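PDB 6CW5: ribokinase from Cryptococcus neoformans var. grubii serotype A, which probably phosphorylates D-ribose at O-5 with ATP and a divalent metal ion, most likely magnesium, yielding D-ribose 5-phosphate for nucleotide and amino-acid synthesis or the pentose phosphate pathway. Local coordinates for residues A[15-20]-A[64-69]; A[21-26]-A[76-81]; A[25-30]-A[103-108]; A[70-75]-A[91-96]. All blocks are in the same frame, centred on the assembly; numbering follows the deposited sequence. Where two conformers were deposited one is given.

Interaction 1. Residues A[15-20]-A[64-69]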
loop_
_atom_site.group_PDB
_atom_site.type_symbol
_atom_site.label_atom_id
_atom_site.label_comp_id
_atom_site.label_asym_id
_atom_site.label_seq_id
_atom_site.Cartn_x
_atom_site.Cartn_y
_atom_site.Cartn_z
ATOM N N CYS A 15 10.165 1.218 -18.995
ATOM C CA CYS A 15 9.035 1.708 -18.222
ATOM C C CYS A 15 8.387 0.576 -17.447
ATOM O O CYS A 15 8.109 -0.487 -18.005
ATOM C CB CYS A 15 7.992 2.349 -19.133
ATOM S SG CYS A 15 6.594 3.034 -18.233
ATOM N N LEU A 16 8.109 0.814 -16.176
ATOM C CA LEU A 16 7.260 -0.085 -15.412
ATOM C C LEU A 16 5.897 0.571 -15.277
ATOM O O LEU A 16 5.812 1.743 -14.864
ATOM C CB LEU A 16 7.840 -0.359 -14.028
ATOM C CG LEU A 16 6.976 -1.215 -13.097
ATOM C CD1 LEU A 16 6.809 -2.652 -13.602
ATOM C CD2 LEU A 16 7.658 -1.192 -11.733
ATOM N N VAL A 17 4.858 -0.144 -15.683
ATOM C CA VAL A 17 3.472 0.263 -15.434
ATOM C C VAL A 17 2.980 -0.534 -14.242
ATOM O O VAL A 17 2.866 -1.762 -14.307
ATOM C CB VAL A 17 2.566 0.034 -16.655
ATOM C CG1 VAL A 17 1.130 0.543 -16.370
ATOM C CG2 VAL A 17 3.161 0.705 -17.905
ATOM N N ARG A 18 2.689 0.148 -13.140
ATOM C CA ARG A 18 2.082 -0.508 -11.993
ATOM C C ARG A 18 0.612 -0.118 -12.050
ATOM O O ARG A 18 0.262 1.044 -11.798
ATOM C CB ARG A 18 2.737 -0.075 -10.686
ATOM C CG ARG A 18 2.018 -0.552 -9.423
ATOM C CD ARG A 18 1.988 -2.073 -9.251
ATOM N NE ARG A 18 1.177 -2.414 -8.076
ATOM C CZ ARG A 18 -0.019 -2.995 -8.143
ATOM N NH1 ARG A 18 -0.508 -3.401 -9.315
ATOM N NH2 ARG A 18 -0.710 -3.204 -7.026
ATOM N N GLY A 19 -0.247 -1.053 -12.443
ATOM C CA GLY A 19 -1.619 -0.628 -12.677
ATOM C C GLY A 19 -2.531 -1.783 -13.020
ATOM O O GLY A 19 -2.211 -2.947 -12.808
ATOM N N SER A 20 -3.677 -1.429 -13.557
ATOM C CA SER A 20 -4.818 -2.333 -13.644
ATOM C C SER A 20 -4.912 -3.013 -14.998
ATOM O O SER A 20 -4.440 -2.496 -16.014
ATOM C CB SER A 20 -6.093 -1.515 -13.409
ATOM O OG SER A 20 -6.144 -0.454 -14.359
ATOM N N GLY A 64 8.441 1.625 -27.035
ATOM C CA GLY A 64 9.151 1.611 -25.768
ATOM C C GLY A 64 9.177 0.236 -25.120
ATOM O O GLY A 64 8.271 -0.568 -25.298
ATOM N N GLN A 65 10.248 -0.033 -24.375
ATOM C CA GLN A 65 10.331 -1.244 -23.567
ATOM C C GLN A 65 9.489 -1.040 -22.329
ATOM O O GLN A 65 9.703 -0.067 -21.599
ATOM C CB GLN A 65 11.769 -1.534 -23.155
ATOM C CG GLN A 65 12.695 -1.800 -24.303
ATOM C CD GLN A 65 12.636 -3.241 -24.703
ATOM O OE1 GLN A 65 13.425 -4.053 -24.221
ATOM N NE2 GLN A 65 11.678 -3.585 -25.563
ATOM N N VAL A 66 8.527 -1.933 -22.083
ATOM C CA VAL A 66 7.604 -1.705 -20.981
ATOM C C VAL A 66 7.246 -3.040 -20.358
ATOM O O VAL A 66 7.197 -4.076 -21.036
ATOM C CB VAL A 66 6.341 -0.940 -21.454
ATOM C CG1 VAL A 66 5.628 -1.710 -22.599
ATOM C CG2 VAL A 66 5.426 -0.662 -20.292
ATOM N N GLU A 67 7.056 -3.015 -19.046
ATOM C CA GLU A 67 6.625 -4.159 -18.242
ATOM C C GLU A 67 5.402 -3.752 -17.437
ATOM O O GLU A 67 5.341 -2.624 -16.955
ATOM C CB GLU A 67 7.711 -4.613 -17.253
ATOM C CG GLU A 67 9.019 -5.070 -17.870
ATOM C CD GLU A 67 9.081 -6.565 -18.108
ATOM O OE1 GLU A 67 8.335 -7.339 -17.457
ATOM O OE2 GLU A 67 9.893 -6.962 -18.966
ATOM N N LEU A 68 4.447 -4.669 -17.264
ATOM C CA LEU A 68 3.240 -4.404 -16.480
ATOM C C LEU A 68 3.262 -5.223 -15.192
ATOM O O LEU A 68 3.566 -6.429 -15.218
ATOM C CB LEU A 68 1.983 -4.719 -17.300
ATOM C CG LEU A 68 0.649 -4.535 -16.564
ATOM C CD1 LEU A 68 0.427 -3.071 -16.177
ATOM C CD2 LEU A 68 -0.522 -5.055 -17.432
ATOM N N ASP A 69 3.030 -4.551 -14.057
ATOM C CA ASP A 69 3.017 -5.182 -12.738
ATOM C C ASP A 69 1.584 -5.077 -12.207
ATOM O O ASP A 69 1.071 -3.975 -12.017
ATOM C CB ASP A 69 4.029 -4.477 -11.818
ATOM C CG ASP A 69 4.092 -5.059 -10.421
ATOM O OD1 ASP A 69 3.122 -5.678 -9.952
ATOM O OD2 ASP A 69 5.104 -4.829 -9.755
#

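Interaction 2. Residues A[21-26]-A[76-81]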
loop_
_atom_site.group_PDB
_atom_site.type_symbol
_atom_site.label_atom_id
_atom_site.label_comp_id
_atom_site.label_asym_id
_atom_site.label_seq_id
_atom_site.Cartn_x
_atom_site.Cartn_y
_atom_site.Cartn_z
ATOM N N VAL A 21 -5.622 -4.151 -15.003
ATOM C CA VAL A 21 -6.089 -4.833 -16.201
ATOM C C VAL A 21 -7.579 -5.047 -16.034
ATOM O O VAL A 21 -8.013 -5.581 -15.009
ATOM C CB VAL A 21 -5.382 -6.182 -16.396
ATOM C CG1 VAL A 21 -5.893 -6.900 -17.659
ATOM C CG2 VAL A 21 -3.872 -5.956 -16.455
ATOM N N ASN A 22 -8.362 -4.623 -17.028
ATOM C CA ASN A 22 -9.809 -4.778 -16.995
ATOM C C ASN A 22 -10.278 -5.528 -18.225
ATOM O O ASN A 22 -9.720 -5.386 -19.318
ATOM C CB ASN A 22 -10.551 -3.436 -16.994
ATOM C CG ASN A 22 -10.358 -2.657 -15.710
ATOM O OD1 ASN A 22 -10.154 -3.225 -14.647
ATOM N ND2 ASN A 22 -10.475 -1.364 -15.810
ATOM N N ILE A 23 -11.323 -6.314 -18.034
ATOM C CA ILE A 23 -12.154 -6.744 -19.154
ATOM C C ILE A 23 -13.248 -5.691 -19.270
ATOM O O ILE A 23 -14.049 -5.532 -18.351
ATOM C CB ILE A 23 -12.720 -8.147 -18.937
ATOM C CG1 ILE A 23 -11.554 -9.134 -18.859
ATOM C CG2 ILE A 23 -13.689 -8.508 -20.075
ATOM C CD1 ILE A 23 -11.971 -10.565 -18.499
ATOM N N ASP A 24 -13.257 -4.949 -20.386
ATOM C CA ASP A 24 -14.228 -3.892 -20.616
ATOM C C ASP A 24 -15.465 -4.506 -21.246
ATOM O O ASP A 24 -15.365 -5.211 -22.246
ATOM C CB ASP A 24 -13.678 -2.825 -21.565
ATOM C CG ASP A 24 -12.590 -1.953 -20.920
ATOM O OD1 ASP A 24 -12.317 -2.113 -19.713
ATOM O OD2 ASP A 24 -12.046 -1.103 -21.646
ATOM N N GLU A 25 -16.628 -4.202 -20.687
ATOM C CA GLU A 25 -17.888 -4.613 -21.286
ATOM C C GLU A 25 -18.614 -3.352 -21.719
ATOM O O GLU A 25 -19.041 -2.561 -20.868
ATOM C CB GLU A 25 -18.703 -5.412 -20.291
ATOM C CG GLU A 25 -18.117 -6.776 -20.033
ATOM C CD GLU A 25 -18.995 -7.576 -19.104
ATOM O OE1 GLU A 25 -19.107 -7.186 -17.935
ATOM O OE2 GLU A 25 -19.599 -8.571 -19.560
ATOM N N PHE A 26 -18.719 -3.154 -23.039
ATOM C CA PHE A 26 -19.436 -2.014 -23.601
ATOM C C PHE A 26 -20.883 -2.418 -23.858
ATOM O O PHE A 26 -21.152 -3.192 -24.777
ATOM C CB PHE A 26 -18.805 -1.553 -24.906
ATOM C CG PHE A 26 -17.436 -0.976 -24.736
ATOM C CD1 PHE A 26 -17.271 0.390 -24.553
ATOM C CD2 PHE A 26 -16.316 -1.799 -24.750
ATOM C CE1 PHE A 26 -16.002 0.929 -24.383
ATOM C CE2 PHE A 26 -15.035 -1.264 -24.582
ATOM C CZ PHE A 26 -14.885 0.096 -24.398
ATOM N N GLY A 76 -8.749 -13.725 -17.478
ATOM C CA GLY A 76 -8.090 -12.652 -18.185
ATOM C C GLY A 76 -6.839 -13.066 -18.914
ATOM O O GLY A 76 -6.138 -12.187 -19.452
ATOM N N ILE A 77 -6.518 -14.351 -18.971
ATOM C CA ILE A 77 -5.275 -14.771 -19.610
ATOM C C ILE A 77 -5.221 -14.307 -21.063
ATOM O O ILE A 77 -4.149 -13.948 -21.563
ATOM C CB ILE A 77 -5.108 -16.297 -19.467
ATOM C CG1 ILE A 77 -4.740 -16.633 -18.020
ATOM C CG2 ILE A 77 -4.055 -16.834 -20.426
ATOM C CD1 ILE A 77 -4.983 -18.109 -17.658
ATOM N N TRP A 78 -6.373 -14.233 -21.741
ATOM C CA TRP A 78 -6.374 -13.763 -23.126
ATOM C C TRP A 78 -5.912 -12.309 -23.233
ATOM O O TRP A 78 -5.339 -11.915 -24.257
ATOM C CB TRP A 78 -7.765 -13.955 -23.749
ATOM C CG TRP A 78 -8.856 -13.121 -23.105
ATOM C CD1 TRP A 78 -9.597 -13.448 -22.014
ATOM C CD2 TRP A 78 -9.315 -11.831 -23.531
ATOM N NE1 TRP A 78 -10.493 -12.442 -21.731
ATOM C CE2 TRP A 78 -10.341 -11.440 -22.651
ATOM C CE3 TRP A 78 -8.966 -10.974 -24.578
ATOM C CZ2 TRP A 78 -11.021 -10.222 -22.781
ATOM C CZ3 TRP A 78 -9.651 -9.768 -24.709
ATOM C CH2 TRP A 78 -10.664 -9.413 -23.820
ATOM N N VAL A 79 -6.122 -11.507 -22.189
ATOM C CA VAL A 79 -5.582 -10.147 -22.177
ATOM C C VAL A 79 -4.077 -10.179 -21.941
ATOM O O VAL A 79 -3.319 -9.438 -22.577
ATOM C CB VAL A 79 -6.289 -9.294 -21.113
ATOM C CG1 VAL A 79 -5.776 -7.839 -21.153
ATOM C CG2 VAL A 79 -7.819 -9.357 -21.297
ATOM N N LYS A 80 -3.623 -11.024 -21.012
ATOM C CA LYS A 80 -2.185 -11.208 -20.816
ATOM C C LYS A 80 -1.509 -11.634 -22.117
ATOM O O LYS A 80 -0.403 -11.175 -22.438
ATOM C CB LYS A 80 -1.942 -12.244 -19.713
ATOM C CG LYS A 80 -0.461 -12.462 -19.336
ATOM C CD LYS A 80 -0.323 -13.348 -18.098
ATOM C CE LYS A 80 1.127 -13.838 -17.905
ATOM N NZ LYS A 80 1.548 -14.787 -18.943
ATOM N N GLU A 81 -2.165 -12.493 -22.891
ATOM C CA GLU A 81 -1.566 -12.954 -24.144
ATOM C C GLU A 81 -1.538 -11.850 -25.197
ATOM O O GLU A 81 -0.606 -11.797 -26.007
ATOM C CB GLU A 81 -2.329 -14.173 -24.654
ATOM C CG GLU A 81 -2.303 -15.297 -23.653
ATOM C CD GLU A 81 -3.042 -16.517 -24.124
ATOM O OE1 GLU A 81 -4.031 -16.368 -24.873
ATOM O OE2 GLU A 81 -2.617 -17.629 -23.748
#

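Interaction 3. Residues A[25-30]-A[103-108]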
loop_
_atom_site.group_PDB
_atom_site.type_symbol
_atom_site.label_atom_id
_atom_site.label_comp_id
_atom_site.label_asym_id
_atom_site.label_seq_id
_atom_site.Cartn_x
_atom_site.Cartn_y
_atom_site.Cartn_z
ATOM N N GLU A 25 -16.628 -4.202 -20.687
ATOM C CA GLU A 25 -17.888 -4.613 -21.286
ATOM C C GLU A 25 -18.614 -3.352 -21.719
ATOM O O GLU A 25 -19.041 -2.561 -20.868
ATOM C CB GLU A 25 -18.703 -5.412 -20.291
ATOM C CG GLU A 25 -18.117 -6.776 -20.033
ATOM C CD GLU A 25 -18.995 -7.576 -19.104
ATOM O OE1 GLU A 25 -19.107 -7.186 -17.935
ATOM O OE2 GLU A 25 -19.599 -8.571 -19.560
ATOM N N PHE A 26 -18.719 -3.154 -23.039
ATOM C CA PHE A 26 -19.436 -2.014 -23.601
ATOM C C PHE A 26 -20.883 -2.418 -23.858
ATOM O O PHE A 26 -21.152 -3.192 -24.777
ATOM C CB PHE A 26 -18.805 -1.553 -24.906
ATOM C CG PHE A 26 -17.436 -0.976 -24.736
ATOM C CD1 PHE A 26 -17.271 0.390 -24.553
ATOM C CD2 PHE A 26 -16.316 -1.799 -24.750
ATOM C CE1 PHE A 26 -16.002 0.929 -24.383
ATOM C CE2 PHE A 26 -15.035 -1.264 -24.582
ATOM C CZ PHE A 26 -14.885 0.096 -24.398
ATOM N N PHE A 27 -21.799 -1.839 -23.086
ATOM C CA PHE A 27 -23.236 -1.997 -23.283
ATOM C C PHE A 27 -23.755 -0.816 -24.102
ATOM O O PHE A 27 -23.758 0.328 -23.628
ATOM C CB PHE A 27 -23.925 -2.081 -21.927
ATOM C CG PHE A 27 -23.654 -3.349 -21.193
ATOM C CD1 PHE A 27 -24.500 -4.436 -21.328
ATOM C CD2 PHE A 27 -22.564 -3.453 -20.338
ATOM C CE1 PHE A 27 -24.235 -5.634 -20.635
ATOM C CE2 PHE A 27 -22.294 -4.623 -19.646
ATOM C CZ PHE A 27 -23.125 -5.719 -19.778
ATOM N N HIS A 28 -24.192 -1.083 -25.326
ATOM C CA HIS A 28 -24.672 -0.008 -26.183
ATOM C C HIS A 28 -26.099 0.370 -25.804
ATOM O O HIS A 28 -26.995 -0.485 -25.760
ATOM C CB HIS A 28 -24.543 -0.439 -27.645
ATOM C CG HIS A 28 -23.151 -0.876 -27.983
ATOM N ND1 HIS A 28 -22.156 0.012 -28.330
ATOM C CD2 HIS A 28 -22.568 -2.099 -27.945
ATOM C CE1 HIS A 28 -21.028 -0.648 -28.522
ATOM N NE2 HIS A 28 -21.253 -1.931 -28.298
ATOM N N LEU A 29 -26.322 1.661 -25.561
ATOM C CA LEU A 29 -27.576 2.134 -24.989
ATOM C C LEU A 29 -28.023 3.432 -25.650
ATOM O O LEU A 29 -27.191 4.188 -26.156
ATOM C CB LEU A 29 -27.396 2.363 -23.481
ATOM C CG LEU A 29 -27.326 1.084 -22.646
ATOM C CD1 LEU A 29 -26.567 1.386 -21.359
ATOM C CD2 LEU A 29 -28.713 0.612 -22.339
ATOM N N PRO A 30 -29.330 3.717 -25.666
ATOM C CA PRO A 30 -29.765 5.001 -26.227
ATOM C C PRO A 30 -29.370 6.181 -25.369
ATOM O O PRO A 30 -29.238 7.293 -25.903
ATOM C CB PRO A 30 -31.293 4.857 -26.327
ATOM C CG PRO A 30 -31.634 3.826 -25.305
ATOM C CD PRO A 30 -30.467 2.885 -25.231
ATOM N N ARG A 103 -13.107 -5.591 -13.912
ATOM C CA ARG A 103 -14.074 -5.338 -14.969
ATOM C C ARG A 103 -14.413 -3.861 -15.017
ATOM O O ARG A 103 -14.465 -3.192 -13.975
ATOM C CB ARG A 103 -15.347 -6.161 -14.746
ATOM C CG ARG A 103 -15.086 -7.666 -14.784
ATOM C CD ARG A 103 -16.243 -8.410 -14.231
ATOM N NE ARG A 103 -17.430 -8.135 -15.028
ATOM C CZ ARG A 103 -18.650 -8.475 -14.658
ATOM N NH1 ARG A 103 -18.831 -9.119 -13.510
ATOM N NH2 ARG A 103 -19.681 -8.177 -15.437
ATOM N N ALA A 104 -14.605 -3.340 -16.229
ATOM C CA ALA A 104 -15.222 -2.025 -16.401
ATOM C C ALA A 104 -16.551 -2.241 -17.086
ATOM O O ALA A 104 -16.592 -2.758 -18.204
ATOM C CB ALA A 104 -14.358 -1.065 -17.220
ATOM N N VAL A 105 -17.637 -1.859 -16.425
ATOM C CA VAL A 105 -18.952 -1.961 -17.040
ATOM C C VAL A 105 -19.233 -0.597 -17.650
ATOM O O VAL A 105 -19.437 0.373 -16.917
ATOM C CB VAL A 105 -20.027 -2.367 -16.026
ATOM C CG1 VAL A 105 -21.405 -2.344 -16.660
ATOM C CG2 VAL A 105 -19.724 -3.751 -15.493
ATOM N N ILE A 106 -19.220 -0.516 -18.983
ATOM C CA ILE A 106 -19.258 0.761 -19.700
ATOM C C ILE A 106 -20.601 0.902 -20.389
ATOM O O ILE A 106 -20.977 0.075 -21.230
ATOM C CB ILE A 106 -18.110 0.879 -20.713
ATOM C CG1 ILE A 106 -16.775 0.572 -20.001
ATOM C CG2 ILE A 106 -18.118 2.278 -21.361
ATOM C CD1 ILE A 106 -15.539 0.730 -20.860
ATOM N N GLN A 107 -21.336 1.943 -20.024
ATOM C CA GLN A 107 -22.542 2.307 -20.744
ATOM C C GLN A 107 -22.101 3.214 -21.882
ATOM O O GLN A 107 -21.582 4.304 -21.640
ATOM C CB GLN A 107 -23.540 3.016 -19.831
ATOM C CG GLN A 107 -24.098 2.175 -18.705
ATOM C CD GLN A 107 -24.982 3.008 -17.802
ATOM O OE1 GLN A 107 -26.094 3.385 -18.173
ATOM N NE2 GLN A 107 -24.483 3.308 -16.612
ATOM N N SER A 108 -22.274 2.743 -23.110
ATOM C CA SER A 108 -21.905 3.489 -24.308
ATOM C C SER A 108 -23.181 4.107 -24.863
ATOM O O SER A 108 -23.949 3.448 -25.566
ATOM C CB SER A 108 -21.231 2.581 -25.331
ATOM O OG SER A 108 -20.898 3.329 -26.489
HETATM O O HOH W 1 -22.953 2.607 -28.529
#

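Interaction 4. Residues A[70-75]-A[91-96]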
loop_
_atom_site.group_PDB
_atom_site.type_symbol
_atom_site.label_atom_id
_atom_site.label_comp_id
_atom_site.label_asym_id
_atom_site.label_seq_id
_atom_site.Cartn_x
_atom_site.Cartn_y
_atom_site.Cartn_z
ATOM N N GLY A 70 0.934 -6.214 -11.969
ATOM C CA GLY A 70 -0.453 -6.177 -11.526
ATOM C C GLY A 70 -0.990 -7.591 -11.439
ATOM O O GLY A 70 -0.213 -8.526 -11.247
ATOM N N ALA A 71 -2.301 -7.773 -11.584
ATOM C CA ALA A 71 -2.843 -9.114 -11.417
ATOM C C ALA A 71 -4.122 -9.272 -12.225
ATOM O O ALA A 71 -4.902 -8.327 -12.382
ATOM C CB ALA A 71 -3.126 -9.419 -9.947
ATOM N N ILE A 72 -4.351 -10.497 -12.690
ATOM C CA ILE A 72 -5.588 -10.874 -13.369
ATOM C C ILE A 72 -6.094 -12.166 -12.745
ATOM O O ILE A 72 -5.395 -12.833 -11.979
ATOM C CB ILE A 72 -5.399 -11.070 -14.889
ATOM C CG1 ILE A 72 -4.327 -12.144 -15.145
ATOM C CG2 ILE A 72 -5.035 -9.725 -15.543
ATOM C CD1 ILE A 72 -4.297 -12.643 -16.602
ATOM N N GLY A 73 -7.324 -12.539 -13.121
ATOM C CA GLY A 73 -7.780 -13.885 -12.860
ATOM C C GLY A 73 -7.557 -14.790 -14.060
ATOM O O GLY A 73 -7.144 -14.329 -15.122
ATOM N N ASP A 74 -7.848 -16.084 -13.863
ATOM C CA ASP A 74 -7.796 -17.049 -14.961
ATOM C C ASP A 74 -8.520 -16.532 -16.197
ATOM O O ASP A 74 -8.091 -16.781 -17.330
ATOM C CB ASP A 74 -8.431 -18.376 -14.533
ATOM C CG ASP A 74 -7.461 -19.309 -13.852
ATOM O OD1 ASP A 74 -6.312 -18.904 -13.592
ATOM O OD2 ASP A 74 -7.854 -20.467 -13.583
ATOM N N ASP A 75 -9.641 -15.828 -15.995
ATOM C CA ASP A 75 -10.481 -15.415 -17.110
ATOM C C ASP A 75 -9.868 -14.288 -17.925
ATOM O O ASP A 75 -10.413 -13.942 -18.980
ATOM C CB ASP A 75 -11.871 -15.011 -16.606
ATOM C CG ASP A 75 -11.855 -13.836 -15.631
ATOM O OD1 ASP A 75 -10.780 -13.391 -15.146
ATOM O OD2 ASP A 75 -12.969 -13.336 -15.352
ATOM N N ASP A 91 6.096 -10.721 -16.707
ATOM C CA ASP A 91 6.543 -11.572 -15.601
ATOM C C ASP A 91 5.889 -11.174 -14.280
ATOM O O ASP A 91 5.696 -12.023 -13.404
ATOM C CB ASP A 91 8.057 -11.518 -15.434
ATOM C CG ASP A 91 8.793 -12.251 -16.527
ATOM O OD1 ASP A 91 8.122 -12.805 -17.433
ATOM O OD2 ASP A 91 10.046 -12.260 -16.475
ATOM N N LYS A 92 5.560 -9.897 -14.112
ATOM C CA LYS A 92 4.969 -9.395 -12.877
ATOM C C LYS A 92 3.461 -9.263 -12.972
ATOM O O LYS A 92 2.855 -8.618 -12.111
ATOM C CB LYS A 92 5.573 -8.039 -12.510
ATOM C CG LYS A 92 7.106 -8.048 -12.414
ATOM C CD LYS A 92 7.593 -8.774 -11.194
ATOM C CE LYS A 92 9.096 -8.527 -10.988
ATOM N NZ LYS A 92 9.943 -9.113 -12.080
ATOM N N LEU A 93 2.841 -9.838 -14.002
ATOM C CA LEU A 93 1.382 -9.829 -14.147
ATOM C C LEU A 93 0.895 -11.168 -13.600
ATOM O O LEU A 93 0.963 -12.205 -14.276
ATOM C CB LEU A 93 0.960 -9.586 -15.592
ATOM C CG LEU A 93 -0.562 -9.547 -15.815
ATOM C CD1 LEU A 93 -1.197 -8.429 -14.995
ATOM C CD2 LEU A 93 -0.890 -9.369 -17.276
ATOM N N LYS A 94 0.440 -11.138 -12.350
ATOM C CA LYS A 94 0.145 -12.340 -11.603
ATOM C C LYS A 94 -1.225 -12.867 -12.000
ATOM O O LYS A 94 -2.146 -12.091 -12.250
ATOM C CB LYS A 94 0.189 -12.046 -10.102
ATOM C CG LYS A 94 1.631 -11.694 -9.620
ATOM C CD LYS A 94 1.667 -10.869 -8.338
ATOM C CE LYS A 94 1.330 -9.395 -8.567
ATOM N NZ LYS A 94 2.370 -8.614 -9.307
ATOM N N ILE A 95 -1.351 -14.193 -12.035
ATOM C CA ILE A 95 -2.630 -14.847 -12.281
ATOM C C ILE A 95 -3.116 -15.407 -10.954
ATOM O O ILE A 95 -2.464 -16.278 -10.359
ATOM C CB ILE A 95 -2.498 -15.950 -13.338
ATOM C CG1 ILE A 95 -1.979 -15.350 -14.655
ATOM C CG2 ILE A 95 -3.832 -16.631 -13.536
ATOM C CD1 ILE A 95 -1.551 -16.405 -15.684
ATOM N N VAL A 96 -4.270 -14.941 -10.504
ATOM C CA VAL A 96 -4.745 -15.195 -9.149
ATOM C C VAL A 96 -5.819 -16.259 -9.208
ATOM O O VAL A 96 -6.842 -16.069 -9.869
ATOM C CB VAL A 96 -5.297 -13.920 -8.499
ATOM C CG1 VAL A 96 -5.678 -14.197 -7.058
ATOM C CG2 VAL A 96 -4.266 -12.817 -8.583
HETATM O O HOH W 2 -8.247 -17.307 -11.515
#

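Interaction 1. Residues A[15-20]-A[64-69]
Arg-18 and Asp-69 meet where strand 15-18 ends beside the middle of strand 66-73. Arg-18 sets CG anti to its own N (chi1 171°), then bends at CB-CG (chi2 64°), which swings the guanidinium back across to the carbonyl of Asp-69. There NH1 reaches Asp-69 O at 3.2 Å from above the carbonyl plane, while Gly-19 N comes to the same oxygen nearly end-on, also at 3.2 Å; two donors thus grip it. The Asp-69 carboxylate lies against Arg-18 CD, with CG 3.8 Å from that carbon, and no N-H of the guanidinium points at it; its OD2 goes to the Tyr-155 hydroxyl, and Arg-18 NH2 to Ser-151. These strands, 15-18 and 66-73, are neighbours in the central sheet of the ribokinase-like alpha/beta fold; the chain between them passes through two strands of a second, smaller sheet and helix 51-61. That helix covers the face carrying Val-17 and Val-66, whose CG2 methyls touch at 3.6 Å. On this face Leu-68 sends CD1 toward Val-17, 3.3 Å from its O and 3.7 Å from its CG1. On the other face, alongside helix 149-161, Leu-16 CD1 rests 3.8 Å from Asp-69 CB.

Interaction 2. Residues A[21-26]-A[76-81]
Gly-76 O accepts from two backbone donors, Val-79 N at 2.8 Å and Lys-80 N at 3.2 Å, and this doubly held carbonyl opens helix 77-85, with Gly-76 as N-cap; across the contact, Ile-23 CD1 lies 4.4 Å from Gly-76 CA. The helix turn packs against strand 22-29 where the chain leaves the central alpha/beta sheet of the ribokinase fold for the smaller sheet that forms a lid in this family. The contact is van der Waals packing, chiefly of apolar groups. Ile-23 puts CG1 beside its N (chi1 -63°), which directs the longer branch at the indole: CG1 lies 4.1 Å from Trp-78 CZ2 and CD1 4.0 Å from Trp-78 NE1, approaching obliquely. Trp-78 takes the tight rotamer with CG between its N and carbonyl carbon (chi1 65°), turning the indole across the helix turn, with Val-79 CG2 over one ring face. Ala-48 of strand 43-49 also touches Trp-78 and Val-79. Asn-22, Ile-23 and Asp-24 are predicted to bind the sugar; Asn-22 ND2 and Asp-24 OD2 hydrogen-bond a glycerol, probably from the crystallisation liquor. Just before them Val-21 points at the helix, and its CG1 meets Val-79 CG1 tip to tip at 3.6 Å.

Interaction 3. Residues A[25-30]-A[103-108]
Glu-25 places CG beside its own N (chi1 -71°) and runs on extended, while Arg-103 bends at CG-CD (chi3 61°), and the two side chains cross so that NH2 of Arg-103 reaches OE1 of Glu-25 at 2.7 Å. This salt bridge meets the carboxylate on its syn side and lies in the guanidinium plane, although the two flat groups are turned 62° apart. Strands 22-29 and 102-109 run parallel here as the two inner strands of a four-stranded sheet, the lid that closes over the sugar in ribokinases. Five backbone bonds join them, among them Ile-106 N to Glu-25 O at 2.8 Å, and Ile-106 O, which accepts from Phe-27 N, also lies in plane at the edge of the Phe-27 ring. On the Phe-26 face, Ile-106 runs alongside the ring and sets CD1 over it, 3.9 Å from the centroid, a CH-pi contact; Phe-26 also touches Thr-277, a predicted potassium ligand. The reverse face carries Phe-27, whose CE2 lies 3.9 Å from Val-105 CG1. Leu-29 CD1 packs 3.7 Å from Gln-107 CG, and Gln-107 OE1 is held by Val-33 N. His-28 NE2 is hydrogen-bonded to Thr-45 OG1; a water in the plane of the His-28 ring, at its edge, meets ND1 at 2.7 Å and Ser-108 OG at 3.0 Å.

Interaction 4. Residues A[70-75]-A[91-96]
Ile-72 meets strand 93-96 through both backbone and side chain: its N bonds Lys-94 O, its O takes Val-96 N at 2.8 Å, and its branches divide between two neighbours. CG1 sits between N and carbonyl carbon (chi1 58°), a torsion that lays it alongside Ile-95, 4.0 Å from Ile-95 CG1, and CG2 meets Leu-93 CD1 at 4.1 Å, the Ile-72 and Leu-93 side chains crossing nearly at right angles. On the other face Ala-71 CB touches Val-96 CG2 at 3.8 Å. At the start of the pairing Lys-94 N bonds Gly-70 O at 2.9 Å. The side chain of Lys-94 curls at its last two torsions (chi3 -77°, chi4 -70°), returning NZ to its own segment, just before the strand, where it gives a 2.8 Å bond to Lys-92 O; Gly-70 N comes to that oxygen from the opposite face of its plane at 3.1 Å. Asp-69, in a salt bridge with NZ, helps fix the curl. Farther out, Lys-80 and Leu-83 of helix 77-85 touch Leu-93, and Ile-77 touches Ile-95. The whole is a parallel beta-alpha-beta unit, strand 66-73, helix 77-85 and strand 93-96, at the margin of the central sheet.

Overall arrangement
Interactions 1 and 4 use successive parts of strand 66-73, which pairs with 15-18 on one side and with 93-96, outermost in the chain's sheet, on the other. Interaction 1 is almost wholly buried, whereas interaction 4, at the sheet margin, has three exposed residues among its ten. Interaction 2 joins their surroundings: Val-21 touches Leu-68 and Ile-72, and the helix that follows strand 66-73 packs on the start of strand 22-29. That strand continues into interaction 3, partly buried; its centre lies about 26 Å from that of interaction 1. The three sheet pairings add side-chain packing and polar groups to backbone bonds; the helix-strand contact rests on side-chain packing.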